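PDB 5UAM: ulvan Lyase-PL25 from Pseudoalteromonas sp. PLSV, which degrades ulvan, the sulfated cell-wall polysaccharide of green seaweeds, acting as a beta-propeller lyase that cleaves the chain by elimination. Local coordinates for residues Gly126-Leu130 / Gly131-His135; Arg341-Asn345 / Glu346-Gly350; Lys420-Pro424 / Asp425-Leu429. One frame throughout, in Å; residues are numbered along the deposited sequence.

Interaction 1 of 3, residues Gly126-Leu130 / Gly131-His135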
ATOM      1  N   GLY A 126      24.091   5.017   8.664  1.00 15.59           N
ATOM      2  CA  GLY A 126      24.960   3.868   8.631  1.00 16.48           C
ATOM      3  C   GLY A 126      25.191   3.396   7.213  1.00 15.48           C
ATOM      4  O   GLY A 126      24.748   4.013   6.239  1.00 17.31           O
ATOM      5  N   LYS A 127      25.900   2.274   7.095  1.00 16.23           N
ATOM      6  CA  LYS A 127      26.014   1.530   5.851  1.00 16.64           C
ATOM      7  C   LYS A 127      24.871   0.524   5.808  1.00 14.83           C
ATOM      8  O   LYS A 127      24.739  -0.320   6.702  1.00 20.89           O
ATOM      9  CB  LYS A 127      27.378   0.843   5.794  1.00 20.67           C
ATOM     10  CG  LYS A 127      27.500  -0.250   4.755  1.00 26.58           C
ATOM     11  CD  LYS A 127      27.351   0.262   3.357  1.00 25.47           C
ATOM     12  CE  LYS A 127      27.807  -0.831   2.381  1.00 37.28           C
ATOM     13  NZ  LYS A 127      27.333  -0.581   1.009  1.00 33.54           N
ATOM     14  N   ASN A 128      24.020   0.639   4.797  1.00 14.60           N
ATOM     15  CA  ASN A 128      22.891  -0.273   4.627  1.00 12.99           C
ATOM     16  C   ASN A 128      23.414  -1.608   4.096  1.00 15.59           C
ATOM     17  O   ASN A 128      23.956  -1.658   2.987  1.00 17.06           O
ATOM     18  CB  ASN A 128      21.937   0.340   3.623  1.00 13.89           C
ATOM     19  CG  ASN A 128      20.730  -0.519   3.343  1.00 13.63           C
ATOM     20  OD1 ASN A 128      20.573  -1.600   3.899  1.00 14.78           O
ATOM     21  ND2 ASN A 128      19.844  -0.016   2.488  1.00 13.81           N
ATOM     22  N   PRO A 129      23.310  -2.701   4.859  1.00 17.39           N
ATOM     23  CA  PRO A 129      23.918  -3.963   4.413  1.00 16.26           C
ATOM     24  C   PRO A 129      23.072  -4.743   3.427  1.00 16.23           C
ATOM     25  O   PRO A 129      23.575  -5.728   2.862  1.00 18.65           O
ATOM     26  CB  PRO A 129      24.068  -4.749   5.713  1.00 21.72           C
ATOM     27  CG  PRO A 129      22.936  -4.290   6.541  1.00 23.24           C
ATOM     28  CD  PRO A 129      22.694  -2.823   6.190  1.00 18.15           C
ATOM     29  N   LEU A 130      21.839  -4.317   3.172  1.00 16.50           N
ATOM     30  CA  LEU A 130      20.926  -5.051   2.315  1.00 15.03           C
ATOM     31  C   LEU A 130      20.396  -4.212   1.172  1.00 16.66           C
ATOM     32  O   LEU A 130      19.489  -4.661   0.455  1.00 18.40           O
ATOM     33  CB  LEU A 130      19.782  -5.645   3.129  1.00 14.91           C
ATOM     34  CG  LEU A 130      20.182  -6.731   4.122  1.00 15.40           C
ATOM     35  CD1 LEU A 130      18.978  -7.118   4.943  1.00 16.28           C
ATOM     36  CD2 LEU A 130      20.739  -7.955   3.416  1.00 17.54           C
ATOM     37  N   GLY A 131      20.978  -3.047   0.937  1.00 15.94           N
ATOM     38  CA  GLY A 131      20.510  -2.235  -0.162  1.00 17.63           C
ATOM     39  C   GLY A 131      21.264  -0.932  -0.242  1.00 15.95           C
ATOM     40  O   GLY A 131      22.275  -0.724   0.434  1.00 16.82           O
ATOM     41  N   ASN A 132      20.753  -0.063  -1.113  1.00 16.07           N
ATOM     42  CA  ASN A 132      21.231   1.309  -1.231  1.00 16.78           C
ATOM     43  C   ASN A 132      20.291   2.233  -0.457  1.00 15.69           C
ATOM     44  O   ASN A 132      19.354   1.794   0.215  1.00 15.89           O
ATOM     45  CB  ASN A 132      21.422   1.690  -2.710  1.00 18.91           C
ATOM     46  CG  ASN A 132      20.115   1.746  -3.505  1.00 19.84           C
ATOM     47  OD1 ASN A 132      19.120   1.152  -3.139  1.00 18.35           O
ATOM     48  ND2 ASN A 132      20.137   2.488  -4.608  1.00 24.19           N
ATOM     49  N   THR A 133      20.572   3.532  -0.511  1.00 17.39           N
ATOM     50  CA  THR A 133      19.840   4.515   0.278  1.00 16.10           C
ATOM     51  C   THR A 133      19.348   5.643  -0.620  1.00 15.82           C
ATOM     52  O   THR A 133      19.680   5.724  -1.807  1.00 18.06           O
ATOM     53  CB  THR A 133      20.721   5.090   1.396  1.00 16.25           C
ATOM     54  OG1 THR A 133      21.799   5.842   0.833  1.00 18.48           O
ATOM     55  CG2 THR A 133      21.294   3.976   2.259  1.00 18.39           C
ATOM     56  N   HIS A 134      18.552   6.526  -0.026  1.00 16.71           N
ATOM     57  CA  HIS A 134      18.066   7.713  -0.723  1.00 16.38           C
ATOM     58  C   HIS A 134      17.947   8.835   0.299  1.00 15.22           C
ATOM     59  O   HIS A 134      18.950   9.505   0.578  1.00 17.81           O
ATOM     60  CB  HIS A 134      16.768   7.394  -1.460  1.00 17.24           C
ATOM     61  CG  HIS A 134      16.229   8.530  -2.267  1.00 19.13           C
ATOM     62  ND1 HIS A 134      16.959   9.183  -3.235  1.00 23.30           N
ATOM     63  CD2 HIS A 134      15.019   9.138  -2.232  1.00 22.95           C
ATOM     64  CE1 HIS A 134      16.217  10.137  -3.770  1.00 24.53           C
ATOM     65  NE2 HIS A 134      15.032  10.121  -3.188  1.00 24.00           N
ATOM     66  N   HIS A 135      16.781   9.031   0.912  1.00 15.19           N
ATOM     67  CA  HIS A 135      16.703   9.944   2.052  1.00 17.10           C
ATOM     68  C   HIS A 135      15.527   9.569   2.932  1.00 15.70           C
ATOM     69  O   HIS A 135      14.600   8.889   2.502  1.00 15.36           O
ATOM     70  CB  HIS A 135      16.636  11.420   1.656  1.00 22.69           C
ATOM     71  CG  HIS A 135      15.593  11.740   0.640  1.00 20.95           C
ATOM     72  ND1 HIS A 135      15.873  12.494  -0.481  1.00 26.26           N
ATOM     73  CD2 HIS A 135      14.276  11.433   0.572  1.00 23.86           C
ATOM     74  CE1 HIS A 135      14.769  12.643  -1.193  1.00 28.79           C
ATOM     75  NE2 HIS A 135      13.784  12.010  -0.577  1.00 23.85           N
TER
HETATM   76  O   HOH W   1      24.739   0.590   0.404  1.00 27.60           O
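Asn128 turns its carboxamide toward the backbone of Gly131 and Asn132, and this one flat group organises the bend of the loop. Its CG stands anti to the backbone N (chi1 179°), which carries the amide in along the inner side of the turn. ND2 then donates to Asn132 O at 2.9 Å; the acceptor lies close to the amide plane, but the bond is bent, with 134° at the hydrogen, and ND2 sits well above the carbonyl plane of Asn132. The other end of the amide works on its own segment: OD1 takes the N-H of Leu130 at 3.1 Å in a fairly straight bond, closing an Asx turn. With both ends engaged, the rotation of the amide is fixed. ND2 has a second acceptor in His181 O.

Gly131 passes alongside the amide, its O 3.4 Å from Asn128 CB. Beyond it, the methyl CG2 of Thr133 rests 3.9 Å from Asn128 CB. A water bridges Lys127 NZ and Gly131 O, accepting from the amine and donating to the carbonyl.

Asn132 points away from Asn128, and its OD1 accepts from Arg185 N; the side chain lies about 7 Å from the zinc ion, which is bound by His184, His240, Cys242 and His254. The turn lies at the surface in the long loop between strands 112-116 and 139-143, beside the 181-187 loop that follows strand 175-180.

Interaction 2 of 3, residues Arg341-Asn345 / Glu346-Gly350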
ATOM      1  N   ARG A 341      -6.404 -14.262 -11.318  1.00 14.92           N
ATOM      2  CA  ARG A 341      -6.711 -15.195 -10.238  1.00 15.25           C
ATOM      3  C   ARG A 341      -6.235 -16.599 -10.569  1.00 14.72           C
ATOM      4  O   ARG A 341      -6.070 -16.983 -11.729  1.00 16.35           O
ATOM      5  CB  ARG A 341      -8.203 -15.234  -9.902  1.00 16.22           C
ATOM      6  CG  ARG A 341      -9.061 -15.830 -10.999  1.00 17.36           C
ATOM      7  CD  ARG A 341     -10.538 -15.723 -10.666  1.00 19.16           C
ATOM      8  NE  ARG A 341     -11.352 -16.320 -11.714  1.00 19.07           N
ATOM      9  CZ  ARG A 341     -11.749 -17.590 -11.735  1.00 23.18           C
ATOM     10  NH1 ARG A 341     -11.425 -18.413 -10.741  1.00 25.01           N
ATOM     11  NH2 ARG A 341     -12.488 -18.044 -12.743  1.00 27.13           N
ATOM     12  N   TRP A 342      -6.031 -17.366  -9.502  1.00 14.75           N
ATOM     13  CA  TRP A 342      -5.723 -18.786  -9.584  1.00 14.65           C
ATOM     14  C   TRP A 342      -7.025 -19.568  -9.525  1.00 17.03           C
ATOM     15  O   TRP A 342      -7.791 -19.420  -8.575  1.00 17.65           O
ATOM     16  CB  TRP A 342      -4.846 -19.149  -8.389  1.00 16.27           C
ATOM     17  CG  TRP A 342      -4.489 -20.611  -8.271  1.00 17.83           C
ATOM     18  CD1 TRP A 342      -4.978 -21.509  -7.365  1.00 19.22           C
ATOM     19  CD2 TRP A 342      -3.552 -21.327  -9.076  1.00 18.00           C
ATOM     20  NE1 TRP A 342      -4.416 -22.741  -7.570  1.00 20.64           N
ATOM     21  CE2 TRP A 342      -3.520 -22.658  -8.606  1.00 17.12           C
ATOM     22  CE3 TRP A 342      -2.722 -20.970 -10.137  1.00 18.50           C
ATOM     23  CZ2 TRP A 342      -2.696 -23.632  -9.172  1.00 20.47           C
ATOM     24  CZ3 TRP A 342      -1.913 -21.922 -10.698  1.00 18.16           C
ATOM     25  CH2 TRP A 342      -1.892 -23.246 -10.209  1.00 18.74           C
ATOM     26  N   ASN A 343      -7.284 -20.390 -10.538  1.00 19.14           N
ATOM     27  CA  ASN A 343      -8.566 -21.077 -10.611  1.00 24.14           C
ATOM     28  C   ASN A 343      -8.517 -22.469 -10.017  1.00 24.33           C
ATOM     29  O   ASN A 343      -9.493 -23.211 -10.142  1.00 29.57           O
ATOM     30  CB  ASN A 343      -9.090 -21.133 -12.048  1.00 23.51           C
ATOM     31  CG  ASN A 343      -8.304 -22.073 -12.931  1.00 21.86           C
ATOM     32  OD1 ASN A 343      -7.468 -22.863 -12.480  1.00 22.00           O
ATOM     33  ND2 ASN A 343      -8.599 -22.011 -14.218  1.00 28.83           N
ATOM     34  N   GLY A 344      -7.403 -22.836  -9.384  1.00 22.57           N
ATOM     35  CA  GLY A 344      -7.189 -24.138  -8.823  1.00 25.72           C
ATOM     36  C   GLY A 344      -6.243 -24.974  -9.646  1.00 23.15           C
ATOM     37  O   GLY A 344      -5.644 -25.911  -9.114  1.00 25.72           O
ATOM     38  N   ASN A 345      -6.074 -24.646 -10.928  1.00 22.23           N
ATOM     39  CA  ASN A 345      -5.164 -25.392 -11.784  1.00 23.35           C
ATOM     40  C   ASN A 345      -4.219 -24.487 -12.559  1.00 21.75           C
ATOM     41  O   ASN A 345      -3.115 -24.916 -12.915  1.00 23.75           O
ATOM     42  CB  ASN A 345      -5.938 -26.282 -12.754  1.00 24.95           C
ATOM     43  CG  ASN A 345      -6.752 -27.328 -12.036  1.00 24.69           C
ATOM     44  OD1 ASN A 345      -6.237 -28.359 -11.640  1.00 27.72           O
ATOM     45  ND2 ASN A 345      -8.023 -27.027 -11.811  1.00 28.07           N
ATOM     46  N   GLU A 346      -4.639 -23.254 -12.832  1.00 21.72           N
ATOM     47  CA  GLU A 346      -3.817 -22.335 -13.601  1.00 20.07           C
ATOM     48  C   GLU A 346      -4.192 -20.913 -13.228  1.00 19.29           C
ATOM     49  O   GLU A 346      -5.264 -20.652 -12.676  1.00 18.94           O
ATOM     50  CB  GLU A 346      -3.979 -22.543 -15.112  1.00 22.87           C
ATOM     51  CG  GLU A 346      -5.387 -22.296 -15.631  1.00 26.42           C
ATOM     52  CD  GLU A 346      -6.054 -23.536 -16.236  1.00 44.06           C
ATOM     53  OE1 GLU A 346      -5.332 -24.479 -16.645  1.00 45.13           O
ATOM     54  OE2 GLU A 346      -7.308 -23.563 -16.309  1.00 34.45           O
ATOM     55  N   TRP A 347      -3.284 -19.989 -13.514  1.00 17.25           N
ATOM     56  CA  TRP A 347      -3.592 -18.574 -13.401  1.00 17.41           C
ATOM     57  C   TRP A 347      -4.340 -18.122 -14.647  1.00 17.18           C
ATOM     58  O   TRP A 347      -3.976 -18.478 -15.776  1.00 19.80           O
ATOM     59  CB  TRP A 347      -2.306 -17.764 -13.274  1.00 17.95           C
ATOM     60  CG  TRP A 347      -1.543 -17.985 -12.020  1.00 16.66           C
ATOM     61  CD1 TRP A 347      -0.463 -18.815 -11.845  1.00 18.98           C
ATOM     62  CD2 TRP A 347      -1.790 -17.373 -10.761  1.00 15.79           C
ATOM     63  NE1 TRP A 347      -0.020 -18.732 -10.538  1.00 17.82           N
ATOM     64  CE2 TRP A 347      -0.820 -17.858  -9.854  1.00 16.81           C
ATOM     65  CE3 TRP A 347      -2.733 -16.450 -10.304  1.00 16.84           C
ATOM     66  CZ2 TRP A 347      -0.778 -17.441  -8.527  1.00 16.30           C
ATOM     67  CZ3 TRP A 347      -2.681 -16.047  -8.981  1.00 16.93           C
ATOM     68  CH2 TRP A 347      -1.703 -16.549  -8.107  1.00 16.08           C
ATOM     69  N   VAL A 348      -5.398 -17.345 -14.420  1.00 17.22           N
ATOM     70  CA  VAL A 348      -6.251 -16.850 -15.484  1.00 16.90           C
ATOM     71  C   VAL A 348      -6.454 -15.354 -15.291  1.00 17.72           C
ATOM     72  O   VAL A 348      -6.157 -14.778 -14.241  1.00 18.49           O
ATOM     73  CB  VAL A 348      -7.603 -17.599 -15.554  1.00 18.91           C
ATOM     74  CG1 VAL A 348      -7.368 -19.080 -15.831  1.00 22.76           C
ATOM     75  CG2 VAL A 348      -8.394 -17.410 -14.275  1.00 21.19           C
ATOM     76  N   GLY A 349      -6.962 -14.727 -16.341  1.00 19.98           N
ATOM     77  CA  GLY A 349      -7.352 -13.337 -16.246  1.00 19.70           C
ATOM     78  C   GLY A 349      -6.383 -12.388 -16.914  1.00 19.68           C
ATOM     79  O   GLY A 349      -5.805 -12.700 -17.961  1.00 24.11           O
ATOM     80  N   GLY A 350      -6.220 -11.218 -16.315  1.00 17.51           N
ATOM     81  CA  GLY A 350      -5.449 -10.147 -16.896  1.00 19.10           C
ATOM     82  C   GLY A 350      -6.287  -9.086 -17.563  1.00 19.53           C
ATOM     83  O   GLY A 350      -5.724  -8.146 -18.126  1.00 20.79           O
TER
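The indole of Trp342 brings its edge to the face of Trp347 in an edge-to-face pair, the planes 62° apart and the six-membered ring of Trp342 4.7 Å from the five-membered ring of Trp347, centroid to centroid. CE3 of Trp342 leads, and Trp342 CB lies over the six-membered ring of Trp347 in a CH-pi contact, 3.9 Å from its centroid. One face of Trp342 is covered by the turn backbone, with the N atoms of Gly344, Asn345 and Glu346 above its rim. On the other face of the sheet, Val348 CG2 meets Arg341 CG at 3.7 Å and reaches over one face of the guanidinium.

The turn is closed by the backbone bond from Asn343 N to Glu346 O and reinforced by the Asn343 side chain. Its OD1 accepts from Asn345 N at 2.7 Å, an Asx turn, and from Glu346 N at 2.9 Å, while ND2 donates almost straight (171°) to Glu346 OE2 at 2.9 Å, on the anti side of the carboxylate. The bend of Glu346 at chi2 (-117°) folds the carboxylate back to this amide.

Arg341 and Val348 form the hydrogen-bonded antiparallel pair, Trp342 and Trp347 the non-hydrogen-bonded one. This hairpin joins strand 336-342 to the outermost strand 347-352 of a four-stranded sheet, and both tryptophans pack on Pro317 of strand 317-324.

Interaction 3 of 3, residues Lys420-Pro424 / Asp425-Leu429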
ATOM      1  N   LYS A 420      -8.669  -2.328   7.478  1.00 13.63           N
ATOM      2  CA  LYS A 420      -8.624  -3.615   8.147  1.00 13.85           C
ATOM      3  C   LYS A 420      -9.882  -3.821   8.977  1.00 13.77           C
ATOM      4  O   LYS A 420     -10.246  -2.982   9.798  1.00 14.11           O
ATOM      5  CB  LYS A 420      -7.378  -3.724   9.040  1.00 15.88           C
ATOM      6  CG  LYS A 420      -7.324  -5.017   9.891  1.00 17.91           C
ATOM      7  CD  LYS A 420      -6.079  -5.108  10.738  1.00 23.11           C
ATOM      8  CE  LYS A 420      -6.171  -6.250  11.748  1.00 30.29           C
ATOM      9  NZ  LYS A 420      -6.366  -7.563  11.088  1.00 38.62           N
ATOM     10  N   ASP A 421     -10.542  -4.964   8.783  1.00 14.83           N
ATOM     11  CA  ASP A 421     -11.750  -5.298   9.522  1.00 14.93           C
ATOM     12  C   ASP A 421     -12.850  -4.256   9.324  1.00 15.21           C
ATOM     13  O   ASP A 421     -13.693  -4.044  10.205  1.00 18.15           O
ATOM     14  CB  ASP A 421     -11.453  -5.539  10.996  1.00 16.37           C
ATOM     15  CG  ASP A 421     -10.572  -6.751  11.206  1.00 21.05           C
ATOM     16  OD1 ASP A 421     -10.733  -7.768  10.476  1.00 24.74           O
ATOM     17  OD2 ASP A 421      -9.705  -6.723  12.105  1.00 22.35           O
ATOM     18  N   ALA A 422     -12.877  -3.639   8.145  1.00 15.13           N
ATOM     19  CA  ALA A 422     -13.846  -2.590   7.875  1.00 16.81           C
ATOM     20  C   ALA A 422     -15.276  -3.083   8.055  1.00 14.50           C
ATOM     21  O   ALA A 422     -15.612  -4.241   7.778  1.00 18.57           O
ATOM     22  CB  ALA A 422     -13.694  -2.120   6.442  1.00 20.11           C
ATOM     23  N   ILE A 423     -16.122  -2.164   8.503  1.00 17.75           N
ATOM     24  CA  ILE A 423     -17.574  -2.338   8.489  1.00 16.45           C
ATOM     25  C   ILE A 423     -18.111  -1.578   7.278  1.00 17.21           C
ATOM     26  O   ILE A 423     -17.407  -0.727   6.703  1.00 17.47           O
ATOM     27  CB  ILE A 423     -18.211  -1.889   9.815  1.00 18.57           C
ATOM     28  CG1 ILE A 423     -17.908  -0.412  10.126  1.00 21.03           C
ATOM     29  CG2 ILE A 423     -17.732  -2.789  10.937  1.00 21.75           C
ATOM     30  CD1 ILE A 423     -18.741   0.138  11.264  1.00 26.94           C
ATOM     31  N   PRO A 424     -19.351  -1.849   6.867  1.00 18.91           N
ATOM     32  CA  PRO A 424     -19.832  -1.290   5.592  1.00 20.28           C
ATOM     33  C   PRO A 424     -19.764   0.221   5.513  1.00 20.03           C
ATOM     34  O   PRO A 424     -19.507   0.754   4.424  1.00 19.91           O
ATOM     35  CB  PRO A 424     -21.264  -1.820   5.502  1.00 22.13           C
ATOM     36  CG  PRO A 424     -21.231  -3.121   6.253  1.00 25.98           C
ATOM     37  CD  PRO A 424     -20.252  -2.886   7.392  1.00 18.54           C
ATOM     38  N   ASP A 425     -19.948   0.935   6.625  1.00 19.32           N
ATOM     39  CA  ASP A 425     -19.946   2.393   6.566  1.00 20.33           C
ATOM     40  C   ASP A 425     -18.563   3.014   6.398  1.00 21.20           C
ATOM     41  O   ASP A 425     -18.480   4.208   6.075  1.00 22.53           O
ATOM     42  CB  ASP A 425     -20.572   2.982   7.836  1.00 21.67           C
ATOM     43  CG  ASP A 425     -22.090   2.901   7.841  1.00 32.21           C
ATOM     44  OD1 ASP A 425     -22.680   2.496   6.810  1.00 29.11           O
ATOM     45  OD2 ASP A 425     -22.694   3.253   8.886  1.00 30.92           O
ATOM     46  N   ALA A 426     -17.475   2.253   6.555  1.00 16.67           N
ATOM     47  CA  ALA A 426     -16.153   2.874   6.591  1.00 14.24           C
ATOM     48  C   ALA A 426     -15.135   1.869   6.044  1.00 17.25           C
ATOM     49  O   ALA A 426     -14.474   1.147   6.792  1.00 18.45           O
ATOM     50  CB  ALA A 426     -15.828   3.299   8.015  1.00 20.11           C
ATOM     51  N   GLN A 427     -14.988   1.875   4.730  1.00 12.33           N
ATOM     52  CA  GLN A 427     -14.203   0.880   4.016  1.00 12.92           C
ATOM     53  C   GLN A 427     -12.910   1.399   3.410  1.00 12.28           C
ATOM     54  O   GLN A 427     -11.990   0.618   3.219  1.00 12.53           O
ATOM     55  CB  GLN A 427     -15.048   0.273   2.900  1.00 16.56           C
ATOM     56  CG  GLN A 427     -16.257  -0.443   3.439  1.00 18.28           C
ATOM     57  CD  GLN A 427     -16.906  -1.312   2.425  1.00 27.56           C
ATOM     58  OE1 GLN A 427     -16.287  -2.233   1.864  1.00 24.75           O
ATOM     59  NE2 GLN A 427     -18.167  -1.058   2.185  1.00 29.08           N
ATOM     60  N   MET A 428     -12.821   2.675   3.054  1.00 12.33           N
ATOM     61  CA  MET A 428     -11.657   3.162   2.329  1.00 11.92           C
ATOM     62  C   MET A 428     -11.465   4.631   2.647  1.00 12.33           C
ATOM     63  O   MET A 428     -12.437   5.357   2.865  1.00 12.98           O
ATOM     64  CB  MET A 428     -11.834   2.932   0.814  1.00 12.45           C
ATOM     65  CG  MET A 428     -10.654   3.352  -0.040  1.00 12.90           C
ATOM     66  SD  MET A 428     -10.899   3.011  -1.807  1.00 14.17           S
ATOM     67  CE  MET A 428     -10.457   1.272  -1.912  1.00 15.70           C
ATOM     68  N   LEU A 429     -10.208   5.052   2.633  1.00 11.94           N
ATOM     69  CA  LEU A 429      -9.833   6.461   2.748  1.00 10.96           C
ATOM     70  C   LEU A 429      -9.545   7.043   1.374  1.00 11.98           C
ATOM     71  O   LEU A 429      -9.022   6.353   0.483  1.00 12.03           O
ATOM     72  CB  LEU A 429      -8.608   6.594   3.644  1.00 13.36           C
ATOM     73  CG  LEU A 429      -8.916   6.325   5.102  1.00 12.89           C
ATOM     74  CD1 LEU A 429      -7.696   5.924   5.880  1.00 13.52           C
ATOM     75  CD2 LEU A 429      -9.538   7.564   5.735  1.00 16.29           C
TER
HETATM   76  O   HOH W   2     -14.601   0.387   9.320  1.00 18.94           O
HETATM   77  O   HOH W   3     -22.532   1.978   4.085  1.00 34.23           O
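A type I beta turn from Ile423 to Ala426 reverses the chain just ahead of strand 428-433, and the side chain of Gln427 folds back onto it. The turn is closed by Ala426 N, which donates to Ile423 O at 3.0 Å.

Gln427 adds a side-chain bond to this backbone one. Its CG is anti to its own carbonyl carbon (chi1 -62°), and with the chain extended beyond CG the amide runs alongside the turn to Pro424. There NE2 donates to Pro424 O at 3.2 Å, the donor approaching from the flank of the carbonyl and only slightly tilted from its plane. On the way, CG passes 3.5 Å from Ile423 O, so the side chain lies against two successive carbonyls. NE2 also donates to Glu446 OE2, its strongest polar partner. The two acceptors together hold the amide group in place and tie the turn to the segment after strand 439-444.

Beside the base of Gln427, the methyl CB of Ala422 sits 3.4 Å from Ala426 O and close to Gln427 CA, a small side chain fitted against the returning backbone. Between the two arms a water accepts from Ile423 N and donates to Ala426 O at 2.6 Å, linking them where no direct bond joins these two backbone atoms. A second water donates to Asp425 OD1, with a weak bond to Pro424 O.

Gln427 and Met428 both face Val444, a classic beta bulge against strand 439-444. Strand 428-433 runs between 439-444 and 412-415 in a four-stranded antiparallel sheet, while Ile423 reaches His48 of strand 46-49, the outermost strand of another four-stranded antiparallel sheet.

Overall arrangement
All three contacts are local bends of the chain, in series along the sequence and without mutual touch; the centres of interactions 1 and 3 lie about 36 Å apart, on opposite sides of the centre of the chain. Interactions 1 and 2 are at the surface, whereas interaction 3 is partly buried. Each belongs to a different four-stranded antiparallel sheet or its connecting loop. In interactions 1 and 2 an asparagine makes an Asx turn, but interaction 2 adds paired strands and an edge-to-face tryptophan pair, while interaction 3 relies on a beta turn, a glutamine and bridging water. Interaction 1 alone neighbours the zinc and substrate-binding residues.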